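6-phosphogluconate dehydrogenase (Decarboxylating) (Geobacter metallireducens, PDB 4E21) probably catalyses the NADP-dependent oxidative decarboxylation of 6-phosphogluconate to ribulose 5-phosphate, a step of the pentose phosphate pathway. Local coordinates at residues B[34-39]-B[150-155]; B[70-75]-B[98-103]; B[84-89]-B[137-142]; B[111-116]-B[123-128]; B[154-159]-B[168-173]. One frame throughout, in Å; residues are numbered along the deposited sequence.

Contact 1: residues B[34-39]-B[150-155]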
# COMPACT_ATOMS: atom_id res chain seq x y z
N GLY B 34 -29.51 14.85 -15.17
CA GLY B 34 -29.95 15.85 -16.13
C GLY B 34 -31.32 16.43 -15.78
O GLY B 34 -31.52 17.65 -15.79
N ALA B 35 -32.26 15.54 -15.45
CA ALA B 35 -33.60 15.95 -15.02
C ALA B 35 -33.55 16.86 -13.78
O ALA B 35 -34.25 17.88 -13.72
CB ALA B 35 -34.46 14.73 -14.77
N ASP B 36 -32.71 16.50 -12.81
CA ASP B 36 -32.58 17.25 -11.56
C ASP B 36 -32.00 18.64 -11.73
O ASP B 36 -32.41 19.58 -11.04
CB ASP B 36 -31.72 16.47 -10.55
CG ASP B 36 -32.52 15.46 -9.78
OD1 ASP B 36 -33.77 15.50 -9.90
OD2 ASP B 36 -31.92 14.64 -9.04
N MSE B 37 -31.04 18.78 -12.63
CA MSE B 37 -30.45 20.09 -12.89
C MSE B 37 -31.44 20.97 -13.62
O MSE B 37 -31.48 22.17 -13.39
CB MSE B 37 -29.15 19.96 -13.68
CG MSE B 37 -28.17 19.01 -13.04
SE MSE B 37 -26.54 18.79 -14.04
CE MSE B 37 -25.55 20.31 -13.35
N VAL B 38 -32.25 20.37 -14.50
CA VAL B 38 -33.30 21.13 -15.18
C VAL B 38 -34.32 21.60 -14.14
O VAL B 38 -34.71 22.76 -14.14
CB VAL B 38 -34.02 20.33 -16.28
CG1 VAL B 38 -35.27 21.04 -16.71
CG2 VAL B 38 -33.09 20.14 -17.48
N ARG B 39 -34.70 20.70 -13.23
CA ARG B 39 -35.67 21.07 -12.20
C ARG B 39 -35.12 22.19 -11.35
O ARG B 39 -35.83 23.14 -11.04
CB ARG B 39 -36.06 19.88 -11.33
CG ARG B 39 -36.85 18.83 -12.06
CD ARG B 39 -37.08 17.63 -11.17
NE ARG B 39 -37.66 16.51 -11.92
CZ ARG B 39 -37.04 15.36 -12.15
NH1 ARG B 39 -35.81 15.15 -11.68
NH2 ARG B 39 -37.65 14.41 -12.85
N ARG B 150 -29.79 20.78 -2.59
CA ARG B 150 -28.64 21.42 -1.93
C ARG B 150 -27.64 22.14 -2.84
O ARG B 150 -26.73 22.82 -2.35
CB ARG B 150 -27.93 20.44 -1.02
CG ARG B 150 -28.81 19.97 0.13
CD ARG B 150 -28.10 19.01 1.06
NE ARG B 150 -29.06 18.15 1.76
CZ ARG B 150 -28.73 17.23 2.66
NH1 ARG B 150 -27.45 17.04 2.98
NH2 ARG B 150 -29.67 16.49 3.23
N GLY B 151 -27.80 22.02 -4.15
CA GLY B 151 -26.81 22.61 -5.04
C GLY B 151 -25.65 21.65 -5.30
O GLY B 151 -25.33 20.81 -4.47
N TYR B 152 -25.05 21.78 -6.48
CA TYR B 152 -23.99 20.90 -6.94
C TYR B 152 -22.69 21.67 -6.82
O TYR B 152 -22.65 22.88 -7.10
CB TYR B 152 -24.19 20.54 -8.42
CG TYR B 152 -25.54 19.90 -8.73
CD1 TYR B 152 -26.64 20.68 -9.07
CD2 TYR B 152 -25.70 18.52 -8.68
CE1 TYR B 152 -27.87 20.10 -9.35
CE2 TYR B 152 -26.93 17.93 -8.94
CZ TYR B 152 -28.02 18.73 -9.28
OH TYR B 152 -29.24 18.15 -9.56
N CYS B 153 -21.64 20.98 -6.40
CA CYS B 153 -20.30 21.56 -6.48
C CYS B 153 -19.85 21.44 -7.94
O CYS B 153 -19.95 20.36 -8.51
CB CYS B 153 -19.33 20.79 -5.58
SG CYS B 153 -17.69 21.50 -5.65
N LEU B 154 -19.38 22.54 -8.52
CA LEU B 154 -19.09 22.62 -9.96
C LEU B 154 -17.65 23.03 -10.22
O LEU B 154 -17.17 24.07 -9.73
CB LEU B 154 -20.01 23.61 -10.66
CG LEU B 154 -21.51 23.31 -10.57
CD1 LEU B 154 -22.31 24.33 -11.38
CD2 LEU B 154 -21.78 21.91 -11.06
N MSE B 155 -16.96 22.21 -10.99
CA MSE B 155 -15.58 22.45 -11.32
C MSE B 155 -15.50 22.63 -12.83
O MSE B 155 -15.82 21.71 -13.60
CB MSE B 155 -14.72 21.29 -10.82
CG MSE B 155 -14.71 21.16 -9.28
SE MSE B 155 -14.64 19.29 -8.75
CE MSE B 155 -16.53 18.98 -8.34
O HOH W 1 -29.70 15.84 -7.87
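M37, a selenomethionine, carries CG anti to its carbonyl carbon (chi1 -53°) and bends again at chi3 (85°), and these two turns bring its CE over one face of the Y152 ring. Y152 has its own CG placed likewise, beside the backbone N, so the phenol reaches across from the loop to the flank of helix 32-43. The result is a Met-aromatic contact at some distance: SE of M37 stands 5.1 Å from the ring centroid of Y152, only 12° off the normal. Closer packing is made lower in the chain, where M37 CG lies 3.8 Å from Y152 CZ.

The phenol oxygen ends at the helix, Y152 OH 3.2 Å from D36 CB and close to the D36-M37 peptide. A water joins the two polar ends. It donates to D36 OD2 at 2.8 Å and lies 2.9 Å from Y152 OH. The carboxylate is held on its other oxygen too, since R39 NH1 makes a salt bridge of 2.7 Å to D36 OD1, although the hydrogen bond is weak. R32 pairs with OD2, so two arginines and a water probably fix the turn of the D36 group and stabilise its negative charge.

G151, which leaves the preceding helix with positive phi, redirects the chain just before Y152. The backbone of Y152 then bonds to L173 at the end of helix 167-173, which M37 also touches, while L148 of helix 147-150 packs on D36. L154, in strand 153-157, packs on strand 135-142, which places this contact between the first helix of a Rossmann-type fold and its central sheet.

Contact 2: residues B[70-75]-B[98-103]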
# COMPACT_ATOMS: atom_id res chain seq x y z
N ARG B 70 -38.51 16.57 -30.04
CA ARG B 70 -38.52 15.18 -30.50
C ARG B 70 -37.38 14.84 -31.44
O ARG B 70 -37.31 13.73 -31.96
CB ARG B 70 -39.85 14.79 -31.13
CG ARG B 70 -40.67 15.95 -31.64
CD ARG B 70 -41.73 16.36 -30.63
NE ARG B 70 -42.55 17.45 -31.15
CZ ARG B 70 -42.63 18.66 -30.59
NH1 ARG B 70 -41.97 18.92 -29.46
NH2 ARG B 70 -43.40 19.60 -31.15
N SER B 71 -36.47 15.78 -31.64
CA SER B 71 -35.32 15.50 -32.48
C SER B 71 -34.25 16.51 -32.16
O SER B 71 -34.53 17.58 -31.65
CB SER B 71 -35.69 15.61 -33.96
OG SER B 71 -36.01 16.95 -34.31
N ILE B 72 -33.01 16.17 -32.48
CA ILE B 72 -31.95 17.15 -32.34
C ILE B 72 -32.33 18.44 -33.09
O ILE B 72 -32.05 19.55 -32.62
CB ILE B 72 -30.59 16.60 -32.80
CG1 ILE B 72 -29.49 17.58 -32.41
CG2 ILE B 72 -30.61 16.25 -34.29
CD1 ILE B 72 -29.40 17.75 -30.88
N GLU B 73 -32.99 18.28 -34.24
CA GLU B 73 -33.34 19.43 -35.09
C GLU B 73 -34.28 20.42 -34.41
O GLU B 73 -33.98 21.61 -34.33
CB GLU B 73 -33.93 18.96 -36.43
CG GLU B 73 -32.89 18.41 -37.41
CD GLU B 73 -32.49 16.97 -37.08
OE1 GLU B 73 -33.04 16.39 -36.12
OE2 GLU B 73 -31.62 16.42 -37.80
N GLU B 74 -35.42 19.92 -33.92
CA GLU B 74 -36.34 20.78 -33.18
C GLU B 74 -35.67 21.38 -31.94
O GLU B 74 -35.93 22.53 -31.56
CB GLU B 74 -37.59 20.00 -32.75
CG GLU B 74 -38.65 20.93 -32.17
CD GLU B 74 -39.71 20.21 -31.38
OE1 GLU B 74 -39.79 18.96 -31.49
OE2 GLU B 74 -40.47 20.89 -30.64
N PHE B 75 -34.83 20.58 -31.29
CA PHE B 75 -34.09 21.05 -30.14
C PHE B 75 -33.28 22.30 -30.50
O PHE B 75 -33.46 23.35 -29.90
CB PHE B 75 -33.17 19.94 -29.62
CG PHE B 75 -32.34 20.34 -28.45
CD1 PHE B 75 -32.89 20.39 -27.16
CD2 PHE B 75 -30.99 20.64 -28.61
CE1 PHE B 75 -32.12 20.74 -26.05
CE2 PHE B 75 -30.20 20.99 -27.50
CZ PHE B 75 -30.77 21.04 -26.22
N LEU B 98 -21.92 15.15 -30.49
CA LEU B 98 -21.32 16.35 -31.05
C LEU B 98 -21.31 16.30 -32.59
O LEU B 98 -21.56 17.31 -33.25
CB LEU B 98 -19.91 16.56 -30.51
CG LEU B 98 -19.80 16.89 -29.01
CD1 LEU B 98 -18.34 17.10 -28.62
CD2 LEU B 98 -20.64 18.10 -28.66
N GLN B 99 -21.02 15.13 -33.14
CA GLN B 99 -21.06 14.93 -34.59
C GLN B 99 -22.45 15.24 -35.13
O GLN B 99 -22.59 15.93 -36.14
CB GLN B 99 -20.67 13.49 -34.94
CG GLN B 99 -19.15 13.24 -34.99
CD GLN B 99 -18.76 11.79 -34.69
OE1 GLN B 99 -19.60 10.88 -34.70
NE2 GLN B 99 -17.47 11.56 -34.42
N ARG B 100 -23.46 14.73 -34.44
CA ARG B 100 -24.86 14.88 -34.82
C ARG B 100 -25.42 16.31 -34.70
O ARG B 100 -26.12 16.77 -35.60
CB ARG B 100 -25.74 13.91 -34.01
CG ARG B 100 -27.18 13.83 -34.50
CD ARG B 100 -27.25 13.31 -35.97
NE ARG B 100 -28.44 13.77 -36.69
CZ ARG B 100 -29.67 13.29 -36.50
NH1 ARG B 100 -29.90 12.35 -35.59
NH2 ARG B 100 -30.68 13.78 -37.21
N MSE B 101 -25.13 17.01 -33.60
CA MSE B 101 -25.76 18.32 -33.44
C MSE B 101 -24.96 19.55 -33.89
O MSE B 101 -25.54 20.60 -34.17
CB MSE B 101 -26.25 18.51 -32.01
CG MSE B 101 -25.22 19.09 -31.13
SE MSE B 101 -25.94 19.69 -29.43
CE MSE B 101 -24.24 19.43 -28.53
N THR B 102 -23.63 19.43 -33.97
CA THR B 102 -22.78 20.56 -34.35
C THR B 102 -23.13 21.24 -35.70
O THR B 102 -23.05 22.47 -35.80
CB THR B 102 -21.28 20.17 -34.27
OG1 THR B 102 -20.94 19.97 -32.89
CG2 THR B 102 -20.39 21.26 -34.85
N PRO B 103 -23.53 20.45 -36.72
CA PRO B 103 -23.98 21.04 -38.00
C PRO B 103 -25.20 21.94 -37.87
O PRO B 103 -25.43 22.76 -38.77
CB PRO B 103 -24.32 19.82 -38.85
CG PRO B 103 -23.44 18.71 -38.29
CD PRO B 103 -23.39 18.98 -36.81
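I72 and M101 meet where two helices that cover the same face of the nucleotide-binding domain's sheet come together, the start of helix 72-78 against the last turn of helix 94-101. I72 has CG1 anti to its backbone N (chi1 -170°), and from there CG1 presses on M101 CB at 3.4 Å, the two side chains crossing at about a right angle. Its other branch serves R100: I72 CG2 sits over the centre of one guanidinium face, 3.8 Å from R100 CZ. In this Rossmann-type arrangement both helices lean on the strands beneath them, as I72 and M101 both touch I28 of strand 24-28, and M101 also reaches V85 and L87. Cutting I72 back to an alanine would probably open a gap beside M101 and uncover one face of the R100 guanidinium, leaving E73 as its remaining hold among the residues of this contact. Toward the surface, R100 NH2 forms a salt bridge with E73 OE2 at 2.9 Å, the carboxylate and guanidinium planes 57° apart and the hydrogen bond weak. The helix that presents I72 and E73 is started by S71, an N-cap residue whose OG accepts an almost straight bond from E74 N at 3.1 Å.

Contact 3: residues B[84-89]-B[137-142]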
# COMPACT_ATOMS: atom_id res chain seq x y z
N VAL B 84 -27.02 28.05 -25.32
CA VAL B 84 -26.33 27.36 -24.23
C VAL B 84 -26.82 25.91 -24.13
O VAL B 84 -27.96 25.66 -23.74
CB VAL B 84 -26.54 28.06 -22.89
CG1 VAL B 84 -26.07 27.14 -21.73
CG2 VAL B 84 -25.79 29.36 -22.89
N VAL B 85 -25.95 24.96 -24.49
CA VAL B 85 -26.34 23.55 -24.51
C VAL B 85 -25.57 22.71 -23.48
O VAL B 85 -24.35 22.60 -23.55
CB VAL B 85 -26.14 22.92 -25.91
CG1 VAL B 85 -26.63 21.45 -25.91
CG2 VAL B 85 -26.83 23.76 -26.98
N TRP B 86 -26.29 22.10 -22.54
CA TRP B 86 -25.69 21.26 -21.50
C TRP B 86 -25.87 19.78 -21.82
O TRP B 86 -26.98 19.33 -22.12
CB TRP B 86 -26.33 21.59 -20.16
CG TRP B 86 -25.56 21.14 -18.96
CD1 TRP B 86 -25.34 19.84 -18.56
CD2 TRP B 86 -24.93 21.96 -17.97
NE1 TRP B 86 -24.62 19.82 -17.40
CE2 TRP B 86 -24.34 21.10 -17.01
CE3 TRP B 86 -24.79 23.35 -17.81
CZ2 TRP B 86 -23.63 21.58 -15.92
CZ3 TRP B 86 -24.09 23.82 -16.72
CH2 TRP B 86 -23.52 22.94 -15.78
N LEU B 87 -24.77 19.02 -21.79
CA LEU B 87 -24.82 17.56 -21.99
C LEU B 87 -24.69 16.83 -20.66
O LEU B 87 -23.78 17.10 -19.89
CB LEU B 87 -23.74 17.08 -22.96
CG LEU B 87 -23.58 17.74 -24.34
CD1 LEU B 87 -22.39 17.16 -25.09
CD2 LEU B 87 -24.83 17.59 -25.20
N MSE B 88 -25.62 15.91 -20.39
CA MSE B 88 -25.53 14.96 -19.28
C MSE B 88 -25.77 13.56 -19.85
O MSE B 88 -26.67 12.85 -19.39
CB MSE B 88 -26.55 15.24 -18.18
CG MSE B 88 -26.19 16.34 -17.19
SE MSE B 88 -24.32 16.30 -16.60
CE MSE B 88 -24.54 16.85 -14.77
N VAL B 89 -24.99 13.20 -20.86
CA VAL B 89 -25.06 11.87 -21.45
C VAL B 89 -23.88 11.00 -20.99
O VAL B 89 -22.92 11.50 -20.39
CB VAL B 89 -25.09 11.95 -22.99
CG1 VAL B 89 -26.30 12.73 -23.45
CG2 VAL B 89 -23.84 12.60 -23.53
N VAL B 137 -17.20 23.94 -23.03
CA VAL B 137 -16.97 24.05 -21.58
C VAL B 137 -17.14 22.72 -20.84
O VAL B 137 -18.17 22.04 -20.99
CB VAL B 137 -17.91 25.12 -20.98
CG1 VAL B 137 -17.64 25.29 -19.50
CG2 VAL B 137 -17.71 26.44 -21.70
N ASP B 138 -16.13 22.33 -20.06
CA ASP B 138 -16.21 21.10 -19.26
C ASP B 138 -16.60 21.40 -17.82
O ASP B 138 -16.04 22.29 -17.17
CB ASP B 138 -14.94 20.23 -19.35
CG ASP B 138 -13.66 21.00 -18.99
OD1 ASP B 138 -13.18 21.82 -19.80
OD2 ASP B 138 -13.11 20.76 -17.90
N VAL B 139 -17.60 20.69 -17.33
CA VAL B 139 -18.01 20.85 -15.95
C VAL B 139 -18.00 19.50 -15.24
O VAL B 139 -18.69 18.57 -15.65
CB VAL B 139 -19.41 21.52 -15.81
CG1 VAL B 139 -19.87 21.53 -14.35
CG2 VAL B 139 -19.38 22.94 -16.34
N GLY B 140 -17.15 19.38 -14.23
CA GLY B 140 -17.22 18.24 -13.34
C GLY B 140 -18.20 18.61 -12.25
O GLY B 140 -18.05 19.64 -11.58
N THR B 141 -19.23 17.80 -12.08
CA THR B 141 -20.23 18.12 -11.08
C THR B 141 -20.20 17.06 -9.98
O THR B 141 -20.04 15.87 -10.23
CB THR B 141 -21.65 18.32 -11.70
OG1 THR B 141 -22.50 17.22 -11.38
CG2 THR B 141 -21.58 18.49 -13.21
N SER B 142 -20.27 17.53 -8.74
CA SER B 142 -20.31 16.61 -7.63
C SER B 142 -21.58 16.89 -6.84
O SER B 142 -22.13 18.00 -6.92
CB SER B 142 -19.06 16.78 -6.76
OG SER B 142 -19.25 16.13 -5.50
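D138 has both carboxylate oxygens gripped by backbone N-H groups, OD1 by G204 and OD2 by H207, on the side of strand 135-142 that faces away from V139 and T141, the residues that meet W86 and M88. Strands 84-87 and 135-142 are not neighbours. Strand 110-113 runs between them, and W86 and V139 both pack on its I112. W86 has CG anti to the backbone N (chi1 -163°), which swings the indole over the intervening strand until its six-membered ring meets the two methyls of V139. W86 CZ2 lies 4.1 Å from V139 CG1, and W86 CH2 stands 4.2 Å from V139 CG2. The second pair comes from the loop just past the strand end: M88, bent at chi2 and chi3, meets T141 tip to tip, with M88 CE 3.7 Å from T141 CG2. The SE of M88 lies in the plane of the W86 ring, at its edge. F170 and L173 of helix 167-173 touch the indole as well. The closest approaches are carbon to carbon at ordinary or generous separation, which implies adhesion through shape and exclusion of water, while the alignment of the strands comes from backbone bonds through strand 110-113.

Contact 4: residues B[111-116]-B[123-128]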
# COMPACT_ATOMS: atom_id res chain seq x y z
N VAL B 111 -21.33 24.94 -25.68
CA VAL B 111 -21.71 23.57 -25.34
C VAL B 111 -20.99 23.16 -24.06
O VAL B 111 -19.78 23.33 -23.91
CB VAL B 111 -21.38 22.59 -26.50
CG1 VAL B 111 -21.74 21.13 -26.14
CG2 VAL B 111 -22.10 22.99 -27.76
N ILE B 112 -21.75 22.64 -23.11
CA ILE B 112 -21.18 22.23 -21.85
C ILE B 112 -21.27 20.71 -21.71
O ILE B 112 -22.34 20.14 -21.91
CB ILE B 112 -21.94 22.89 -20.70
CG1 ILE B 112 -21.88 24.41 -20.88
CG2 ILE B 112 -21.38 22.42 -19.33
CD1 ILE B 112 -23.02 25.13 -20.23
N ASP B 113 -20.15 20.06 -21.41
CA ASP B 113 -20.16 18.63 -21.06
C ASP B 113 -20.01 18.51 -19.55
O ASP B 113 -18.96 18.82 -18.97
CB ASP B 113 -19.05 17.88 -21.77
CG ASP B 113 -19.02 16.40 -21.39
OD1 ASP B 113 -19.96 15.91 -20.75
OD2 ASP B 113 -18.04 15.72 -21.76
N GLY B 114 -21.09 18.11 -18.90
CA GLY B 114 -21.15 18.06 -17.46
C GLY B 114 -21.05 16.64 -16.94
O GLY B 114 -21.14 16.42 -15.74
N GLY B 115 -20.86 15.69 -17.84
CA GLY B 115 -20.78 14.29 -17.45
C GLY B 115 -19.38 13.90 -17.03
O GLY B 115 -18.52 14.75 -16.77
N ASN B 116 -19.15 12.59 -16.97
CA ASN B 116 -17.87 12.02 -16.57
C ASN B 116 -16.96 11.71 -17.75
O ASN B 116 -16.66 10.56 -18.03
CB ASN B 116 -18.12 10.76 -15.76
CG ASN B 116 -18.94 11.04 -14.51
OD1 ASN B 116 -18.52 11.82 -13.66
ND2 ASN B 116 -20.11 10.41 -14.40
N ILE B 123 -9.98 18.38 -24.04
CA ILE B 123 -8.97 19.13 -24.76
C ILE B 123 -9.13 18.97 -26.29
O ILE B 123 -9.10 19.97 -27.02
CB ILE B 123 -7.56 18.75 -24.33
CG1 ILE B 123 -7.30 19.21 -22.89
CG2 ILE B 123 -6.54 19.39 -25.27
CD1 ILE B 123 -6.02 18.68 -22.31
N ARG B 124 -9.33 17.74 -26.75
CA ARG B 124 -9.50 17.50 -28.17
C ARG B 124 -10.82 18.10 -28.65
O ARG B 124 -10.86 18.85 -29.64
CB ARG B 124 -9.46 16.00 -28.49
CG ARG B 124 -10.14 15.68 -29.81
CD ARG B 124 -10.13 14.22 -30.14
NE ARG B 124 -10.80 13.40 -29.13
CZ ARG B 124 -12.08 13.09 -29.15
NH1 ARG B 124 -12.88 13.53 -30.11
NH2 ARG B 124 -12.58 12.32 -28.20
N ARG B 125 -11.90 17.77 -27.95
CA ARG B 125 -13.22 18.26 -28.30
C ARG B 125 -13.27 19.79 -28.34
O ARG B 125 -13.91 20.36 -29.21
CB ARG B 125 -14.27 17.72 -27.33
CG ARG B 125 -14.60 16.27 -27.58
CD ARG B 125 -15.41 15.69 -26.44
NE ARG B 125 -15.56 14.24 -26.59
CZ ARG B 125 -15.78 13.38 -25.60
NH1 ARG B 125 -15.87 13.79 -24.33
NH2 ARG B 125 -15.90 12.09 -25.87
N ALA B 126 -12.61 20.45 -27.39
CA ALA B 126 -12.69 21.90 -27.32
C ALA B 126 -12.08 22.49 -28.58
O ALA B 126 -12.56 23.50 -29.08
CB ALA B 126 -12.00 22.46 -26.08
N ASP B 127 -11.03 21.85 -29.07
CA ASP B 127 -10.32 22.29 -30.27
C ASP B 127 -11.14 22.13 -31.53
O ASP B 127 -11.16 23.00 -32.40
CB ASP B 127 -9.04 21.50 -30.43
CG ASP B 127 -7.88 22.17 -29.78
OD1 ASP B 127 -7.86 23.42 -29.80
OD2 ASP B 127 -6.99 21.45 -29.25
N GLN B 128 -11.80 20.99 -31.63
CA GLN B 128 -12.66 20.76 -32.76
C GLN B 128 -13.76 21.82 -32.84
O GLN B 128 -13.97 22.42 -33.88
CB GLN B 128 -13.23 19.36 -32.68
CG GLN B 128 -12.19 18.30 -32.96
CD GLN B 128 -12.74 16.89 -32.76
OE1 GLN B 128 -13.95 16.70 -32.53
NE2 GLN B 128 -11.86 15.88 -32.85
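D113 and R125 carry opposite charges but keep their distance: D113 OD2 and R125 NH1 are 3.9 Å apart, a long salt bridge with the carboxylate and guanidinium planes turned 58° from one another. The gap is bridged by S117, whose OG is hydrogen-bonded to D113 OD2 and makes a weak bond with R125 NH1. The stronger partner of the arginine is D95, which takes R125 NE at OD1 while its OD2 pairs with R124 NH2, so one carboxylate holds two successive arginines of the helix.

Behind these groups, D113 has CG anti to its backbone N (chi1 178°), which extends the carboxylate off the strand toward the helix. Its OD1 accepts from G115 N at 3.1 Å, the donor standing above the carboxylate plane, and this closes an Asx turn at the strand end. Without the carboxylate of D113, as with an alanine here, the G115 N-H and the S117 hydroxyl would probably lose this acceptor, and the turn would be set loose. R125 comes in extended from CG to NE, with V94 and L98 of helix 94-101 along it, and Y136 of the next strand touches both D113 and R125.

Strand 110-113, helix 119-130 and strand 135-142 form one beta-alpha-beta unit, and the pair joins the C-terminal end of its first strand to its helix, as expected of a Rossmann-type domain.

Contact 5: residues B[154-159]-B[168-173]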
# COMPACT_ATOMS: atom_id res chain seq x y z
N LEU B 154 -19.38 22.54 -8.52
CA LEU B 154 -19.09 22.62 -9.96
C LEU B 154 -17.65 23.03 -10.22
O LEU B 154 -17.17 24.07 -9.73
CB LEU B 154 -20.01 23.61 -10.66
CG LEU B 154 -21.51 23.31 -10.57
CD1 LEU B 154 -22.31 24.33 -11.38
CD2 LEU B 154 -21.78 21.91 -11.06
N MSE B 155 -16.96 22.21 -10.99
CA MSE B 155 -15.58 22.45 -11.32
C MSE B 155 -15.50 22.63 -12.83
O MSE B 155 -15.82 21.71 -13.60
CB MSE B 155 -14.72 21.29 -10.82
CG MSE B 155 -14.71 21.16 -9.28
SE MSE B 155 -14.64 19.29 -8.75
CE MSE B 155 -16.53 18.98 -8.34
N ILE B 156 -15.10 23.83 -13.24
CA ILE B 156 -15.34 24.32 -14.60
C ILE B 156 -14.04 24.61 -15.34
O ILE B 156 -13.17 25.31 -14.82
CB ILE B 156 -16.21 25.59 -14.54
CG1 ILE B 156 -17.42 25.37 -13.62
CG2 ILE B 156 -16.63 26.03 -15.95
CD1 ILE B 156 -18.10 26.66 -13.14
N GLY B 157 -13.90 24.04 -16.54
CA GLY B 157 -12.78 24.35 -17.41
C GLY B 157 -13.23 24.93 -18.75
O GLY B 157 -14.30 24.61 -19.25
N GLY B 158 -12.39 25.78 -19.34
CA GLY B 158 -12.68 26.35 -20.65
C GLY B 158 -12.39 27.83 -20.73
O GLY B 158 -11.82 28.39 -19.80
N GLU B 159 -12.77 28.48 -21.83
CA GLU B 159 -12.44 29.89 -22.03
C GLU B 159 -13.11 30.83 -21.03
O GLU B 159 -14.28 30.67 -20.70
CB GLU B 159 -12.82 30.32 -23.45
CG GLU B 159 -11.87 29.82 -24.53
CD GLU B 159 -12.47 29.99 -25.92
OE1 GLU B 159 -13.35 30.88 -26.08
OE2 GLU B 159 -12.08 29.23 -26.84
N PRO B 168 -24.68 33.05 -14.46
CA PRO B 168 -26.02 32.89 -13.85
C PRO B 168 -26.48 31.44 -13.75
O PRO B 168 -27.22 31.07 -12.83
CB PRO B 168 -26.94 33.67 -14.81
CG PRO B 168 -26.05 34.65 -15.47
CD PRO B 168 -24.72 33.93 -15.64
N VAL B 169 -26.06 30.62 -14.70
CA VAL B 169 -26.42 29.21 -14.68
C VAL B 169 -25.68 28.49 -13.55
O VAL B 169 -26.25 27.64 -12.88
CB VAL B 169 -26.13 28.52 -16.02
CG1 VAL B 169 -26.30 27.01 -15.90
CG2 VAL B 169 -27.04 29.10 -17.12
N PHE B 170 -24.42 28.85 -13.34
CA PHE B 170 -23.63 28.23 -12.28
C PHE B 170 -24.13 28.64 -10.90
O PHE B 170 -24.31 27.79 -10.02
CB PHE B 170 -22.15 28.56 -12.44
CG PHE B 170 -21.54 27.99 -13.67
CD1 PHE B 170 -21.92 26.75 -14.13
CD2 PHE B 170 -20.57 28.69 -14.36
CE1 PHE B 170 -21.35 26.22 -15.28
CE2 PHE B 170 -19.98 28.16 -15.49
CZ PHE B 170 -20.38 26.92 -15.95
N ARG B 171 -24.37 29.94 -10.71
CA ARG B 171 -24.93 30.44 -9.47
C ARG B 171 -26.18 29.69 -9.04
O ARG B 171 -26.32 29.30 -7.88
CB ARG B 171 -25.26 31.91 -9.60
CG ARG B 171 -24.12 32.79 -9.24
CD ARG B 171 -24.49 34.23 -9.48
NE ARG B 171 -24.02 35.02 -8.36
CZ ARG B 171 -22.78 35.48 -8.26
NH1 ARG B 171 -21.90 35.22 -9.23
NH2 ARG B 171 -22.42 36.20 -7.20
N THR B 172 -27.10 29.50 -9.98
CA THR B 172 -28.33 28.78 -9.69
C THR B 172 -28.05 27.35 -9.29
O THR B 172 -28.63 26.83 -8.33
CB THR B 172 -29.28 28.79 -10.90
OG1 THR B 172 -29.63 30.13 -11.20
CG2 THR B 172 -30.55 27.98 -10.64
N LEU B 173 -27.14 26.71 -10.03
CA LEU B 173 -26.83 25.30 -9.86
C LEU B 173 -26.07 25.01 -8.55
O LEU B 173 -26.27 23.98 -7.93
CB LEU B 173 -26.02 24.83 -11.04
CG LEU B 173 -26.65 23.84 -12.03
CD1 LEU B 173 -28.14 23.87 -11.99
CD2 LEU B 173 -26.11 24.08 -13.44
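F170 offers the broad face of its ring, and I156 sets its CD1 methyl on the middle of it as a bump on a plate. I156 CD1 is 3.4 Å from the ring centroid of F170, a close CH-pi contact only 14° off the normal. The side chains arrive from opposite directions, and I156 CG2 adds a second touch at the rim, 3.9 Å from F170 CZ. A hollow remains on the helix between the F170 ring and the next turn, and L154 fills it: its CD1 lodges 3.7 Å from F170 CD1 and 3.8 Å from L173 CB. With chi1 at -60° and chi2 at -177°, L154 extends CD1 into the notch. Strand 154-157 and helix 168-173 run nearly antiparallel, their axes 10.5 Å apart at closest, so the alternate residues L154 and I156 point at the helix, I156 meeting F170 and L154 both F170 and L173, one turn on. This helix covers one face of the Rossmann-type sheet on the way from strand 153-157 to strand 197-201, whose Y197 packs on both L154 and I156. V139 of strand 135-142 touches L154 and F170, while M37 and L41 of helix 32-43 pack on L173.

All five contacts lie in the nucleotide-binding domain, around one mixed sheet. Contacts 1, 3 and 5 gather on the face covered by helices 32-43 and 167-173, with centres about 9 to 10 Å apart; contacts 2 and 4 use helices 72-78, 94-101 and 119-130 on the opposite face. Centre to centre, contact 3 is about 8 Å from contact 4 and about 17 Å from contact 2, which is about 23 Å from contacts 1 and 5. Along the chain, contact 1 encloses contacts 2, 3 and 4; contacts 2 and 3 interleave, and contact 4 nests within contact 3. Contact 5 shares L154 and M155 with contact 1. Helices thus pack the sheet from both sides, consistent with a Rossmann-type domain.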